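PDB 5BQ3: rhamnose ABC transporter, rhamnose-binding protein from Actinomyces odontolyticus ATCC 17982, which probably binds rhamnose or a related sugar outside the cell and delivers it to an ABC transporter for import. Local coordinates for residues I157-A162 / K192-D197. Numbering follows the deposited sequence.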
ATOM      1  N   ILE A 157     -16.819 -10.138   7.019  1.00 29.75           N
ATOM      2  CA  ILE A 157     -15.968  -9.112   6.410  1.00 28.72           C
ATOM      3  C   ILE A 157     -16.538  -7.715   6.714  1.00 32.92           C
ATOM      4  O   ILE A 157     -17.707  -7.451   6.439  1.00 32.85           O
ATOM      5  CB  ILE A 157     -15.766  -9.350   4.879  1.00 31.40           C
ATOM      6  CG1 ILE A 157     -15.102 -10.730   4.607  1.00 31.80           C
ATOM      7  CG2 ILE A 157     -14.948  -8.210   4.233  1.00 30.76           C
ATOM      8  CD1 ILE A 157     -15.258 -11.273   3.191  1.00 38.28           C
ATOM      9  N   LEU A 158     -15.700  -6.837   7.301  1.00 29.73           N
ATOM     10  CA  LEU A 158     -16.019  -5.443   7.603  1.00 29.82           C
ATOM     11  C   LEU A 158     -15.140  -4.578   6.700  1.00 35.51           C
ATOM     12  O   LEU A 158     -13.991  -4.274   7.036  1.00 35.45           O
ATOM     13  CB  LEU A 158     -15.825  -5.114   9.101  1.00 29.98           C
ATOM     14  CG  LEU A 158     -16.487  -3.812   9.596  1.00 34.32           C
ATOM     15  CD1 LEU A 158     -17.159  -4.016  10.919  1.00 34.95           C
ATOM     16  CD2 LEU A 158     -15.482  -2.686   9.707  1.00 36.26           C
ATOM     17  N   SER A 159     -15.677  -4.233   5.521  1.00 32.76           N
ATOM     18  CA  SER A 159     -14.983  -3.463   4.492  1.00 32.55           C
ATOM     19  C   SER A 159     -15.179  -1.941   4.662  1.00 37.93           C
ATOM     20  O   SER A 159     -15.797  -1.498   5.635  1.00 37.83           O
ATOM     21  CB  SER A 159     -15.475  -3.905   3.119  1.00 36.51           C
ATOM     22  OG  SER A 159     -14.624  -3.426   2.093  1.00 45.56           O
ATOM     23  N   ALA A 160     -14.633  -1.147   3.714  1.00 35.33           N
ATOM     24  CA  ALA A 160     -14.743   0.314   3.672  1.00 35.83           C
ATOM     25  C   ALA A 160     -16.111   0.694   3.069  1.00 41.19           C
ATOM     26  O   ALA A 160     -17.128   0.261   3.606  1.00 41.39           O
ATOM     27  CB  ALA A 160     -13.595   0.887   2.855  1.00 36.21           C
ATOM     28  N   THR A 161     -16.157   1.483   1.973  1.00 38.14           N
ATOM     29  CA  THR A 161     -17.420   1.807   1.297  1.00 38.72           C
ATOM     30  C   THR A 161     -17.819   0.618   0.423  1.00 42.95           C
ATOM     31  O   THR A 161     -16.965  -0.200   0.068  1.00 41.10           O
ATOM     32  CB  THR A 161     -17.327   3.097   0.462  1.00 44.44           C
ATOM     33  OG1 THR A 161     -16.163   3.059  -0.363  1.00 44.51           O
ATOM     34  CG2 THR A 161     -17.342   4.352   1.304  1.00 42.90           C
ATOM     35  N   ALA A 162     -19.108   0.529   0.065  1.00 41.26           N
ATOM     36  CA  ALA A 162     -19.642  -0.540  -0.779  1.00 41.56           C
ATOM     37  C   ALA A 162     -19.042  -0.531  -2.199  1.00 46.27           C
ATOM     38  O   ALA A 162     -18.900  -1.594  -2.804  1.00 45.30           O
ATOM     39  CB  ALA A 162     -21.153  -0.423  -0.858  1.00 43.63           C
ATOM     40  N   LYS A 192     -21.025  -9.584   5.144  1.00 31.16           N
ATOM     41  CA  LYS A 192     -20.262  -8.576   4.408  1.00 30.74           C
ATOM     42  C   LYS A 192     -20.852  -7.200   4.723  1.00 37.10           C
ATOM     43  O   LYS A 192     -21.834  -6.782   4.097  1.00 37.90           O
ATOM     44  CB  LYS A 192     -20.261  -8.861   2.895  1.00 32.78           C
ATOM     45  CG  LYS A 192     -19.274  -9.939   2.460  1.00 41.10           C
ATOM     46  CD  LYS A 192     -18.668  -9.637   1.089  1.00 48.46           C
ATOM     47  CE  LYS A 192     -19.498 -10.142  -0.059  1.00 56.50           C
ATOM     48  NZ  LYS A 192     -18.985  -9.644  -1.360  1.00 64.36           N
ATOM     49  N   VAL A 193     -20.289  -6.525   5.739  1.00 34.24           N
ATOM     50  CA  VAL A 193     -20.746  -5.205   6.193  1.00 34.82           C
ATOM     51  C   VAL A 193     -19.775  -4.110   5.730  1.00 39.00           C
ATOM     52  O   VAL A 193     -18.614  -4.399   5.433  1.00 37.27           O
ATOM     53  CB  VAL A 193     -21.005  -5.133   7.718  1.00 39.05           C
ATOM     54  CG1 VAL A 193     -22.224  -5.961   8.107  1.00 39.50           C
ATOM     55  CG2 VAL A 193     -19.774  -5.541   8.526  1.00 38.32           C
ATOM     56  N   TYR A 194     -20.259  -2.856   5.664  1.00 37.47           N
ATOM     57  CA  TYR A 194     -19.470  -1.726   5.183  1.00 37.36           C
ATOM     58  C   TYR A 194     -19.429  -0.581   6.203  1.00 42.58           C
ATOM     59  O   TYR A 194     -20.468  -0.029   6.577  1.00 43.29           O
ATOM     60  CB  TYR A 194     -20.008  -1.247   3.822  1.00 38.82           C
ATOM     61  CG  TYR A 194     -20.001  -2.339   2.772  1.00 40.23           C
ATOM     62  CD1 TYR A 194     -18.824  -2.703   2.123  1.00 41.31           C
ATOM     63  CD2 TYR A 194     -21.161  -3.041   2.459  1.00 41.92           C
ATOM     64  CE1 TYR A 194     -18.803  -3.733   1.183  1.00 42.44           C
ATOM     65  CE2 TYR A 194     -21.154  -4.072   1.519  1.00 43.01           C
ATOM     66  CZ  TYR A 194     -19.971  -4.412   0.881  1.00 50.06           C
ATOM     67  OH  TYR A 194     -19.953  -5.422  -0.052  1.00 51.70           O
ATOM     68  N   GLY A 195     -18.214  -0.257   6.643  1.00 39.49           N
ATOM     69  CA  GLY A 195     -17.939   0.799   7.613  1.00 40.47           C
ATOM     70  C   GLY A 195     -17.723   2.172   7.005  1.00 46.30           C
ATOM     71  O   GLY A 195     -17.579   3.155   7.737  1.00 47.02           O
ATOM     72  N   ASP A 196     -17.680   2.239   5.654  1.00 43.17           N
ATOM     73  CA  ASP A 196     -17.521   3.436   4.819  1.00 43.73           C
ATOM     74  C   ASP A 196     -16.273   4.285   5.176  1.00 47.89           C
ATOM     75  O   ASP A 196     -16.293   5.502   4.981  1.00 48.56           O
ATOM     76  CB  ASP A 196     -18.803   4.303   4.864  1.00 46.97           C
ATOM     77  CG  ASP A 196     -20.062   3.606   4.369  1.00 57.38           C
ATOM     78  OD1 ASP A 196     -19.966   2.818   3.398  1.00 57.11           O
ATOM     79  OD2 ASP A 196     -21.144   3.874   4.928  1.00 65.48           O
ATOM     80  N   ASP A 197     -15.178   3.630   5.647  1.00 43.72           N
ATOM     81  CA  ASP A 197     -13.900   4.241   6.070  1.00 43.53           C
ATOM     82  C   ASP A 197     -14.121   5.323   7.157  1.00 48.33           C
ATOM     83  O   ASP A 197     -13.364   6.298   7.244  1.00 48.11           O
ATOM     84  CB  ASP A 197     -13.106   4.813   4.873  1.00 45.40           C
ATOM     85  CG  ASP A 197     -12.129   3.854   4.219  1.00 58.24           C
ATOM     86  OD1 ASP A 197     -11.441   3.107   4.954  1.00 59.43           O
ATOM     87  OD2 ASP A 197     -12.008   3.890   2.975  1.00 64.93           O
TER
HETATM   88  O   HOH W   1     -13.870   3.692   0.991  1.00 39.67           O
HETATM   89  O   HOH W   2     -21.179   2.472   0.973  1.00 60.61           O
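Y194 lays its ring against the chain that leaves the neighbouring strand. CB sits 3.3 Å from A160 O, and that same carbonyl oxygen lies at the ring edge, in the ring plane. With CG anti to the carbonyl carbon (chi1 -58°), the ring runs back along its own strand, beside S159 CB and with one face against A162. CD1 meets S159 CB at 3.7 Å, approaching obliquely, and CE1 lies a little farther from the same carbon. A162 CA stands over one ring face in a CH-pi contact, 3.9 Å from the Y194 ring centroid and displaced toward the rim. CD2 lies 4.2 Å from A162 CB, and CZ carries OH on past A162, toward the K192 end of the strand.

Beside this ring the backbones pair as parallel strands. V193 N donates to I157 O, and V193 O accepts from S159 N; G195 N carries the ladder on to S159 O. These are strands 153-159 and 187-194 of a beta-alpha-beta unit whose crossover helix, 165-180, packs on the I157 and S159 side, within a lobe of the periplasmic binding protein fold. On the opposite face L158 CD1 touches V193 CG2 at 3.9 Å, with helix 199-212 covering both side chains.

Past the strand ends the two loops stay together. D196 N makes a weak bond to A160 O, and D196 OD1 comes within 3.5 Å of T161 CA while the T161 and D196 side chains cross at about a right angle. One water donates to D196 OD1 and accepts from A162 N, tying the loops side to side. A second links T161 OG1 to D197 OD2, an oxygen that also rests 3.4 Å from A160 CB; the other carboxylate oxygen, D197 OD1, is hydrogen-bonded to T223.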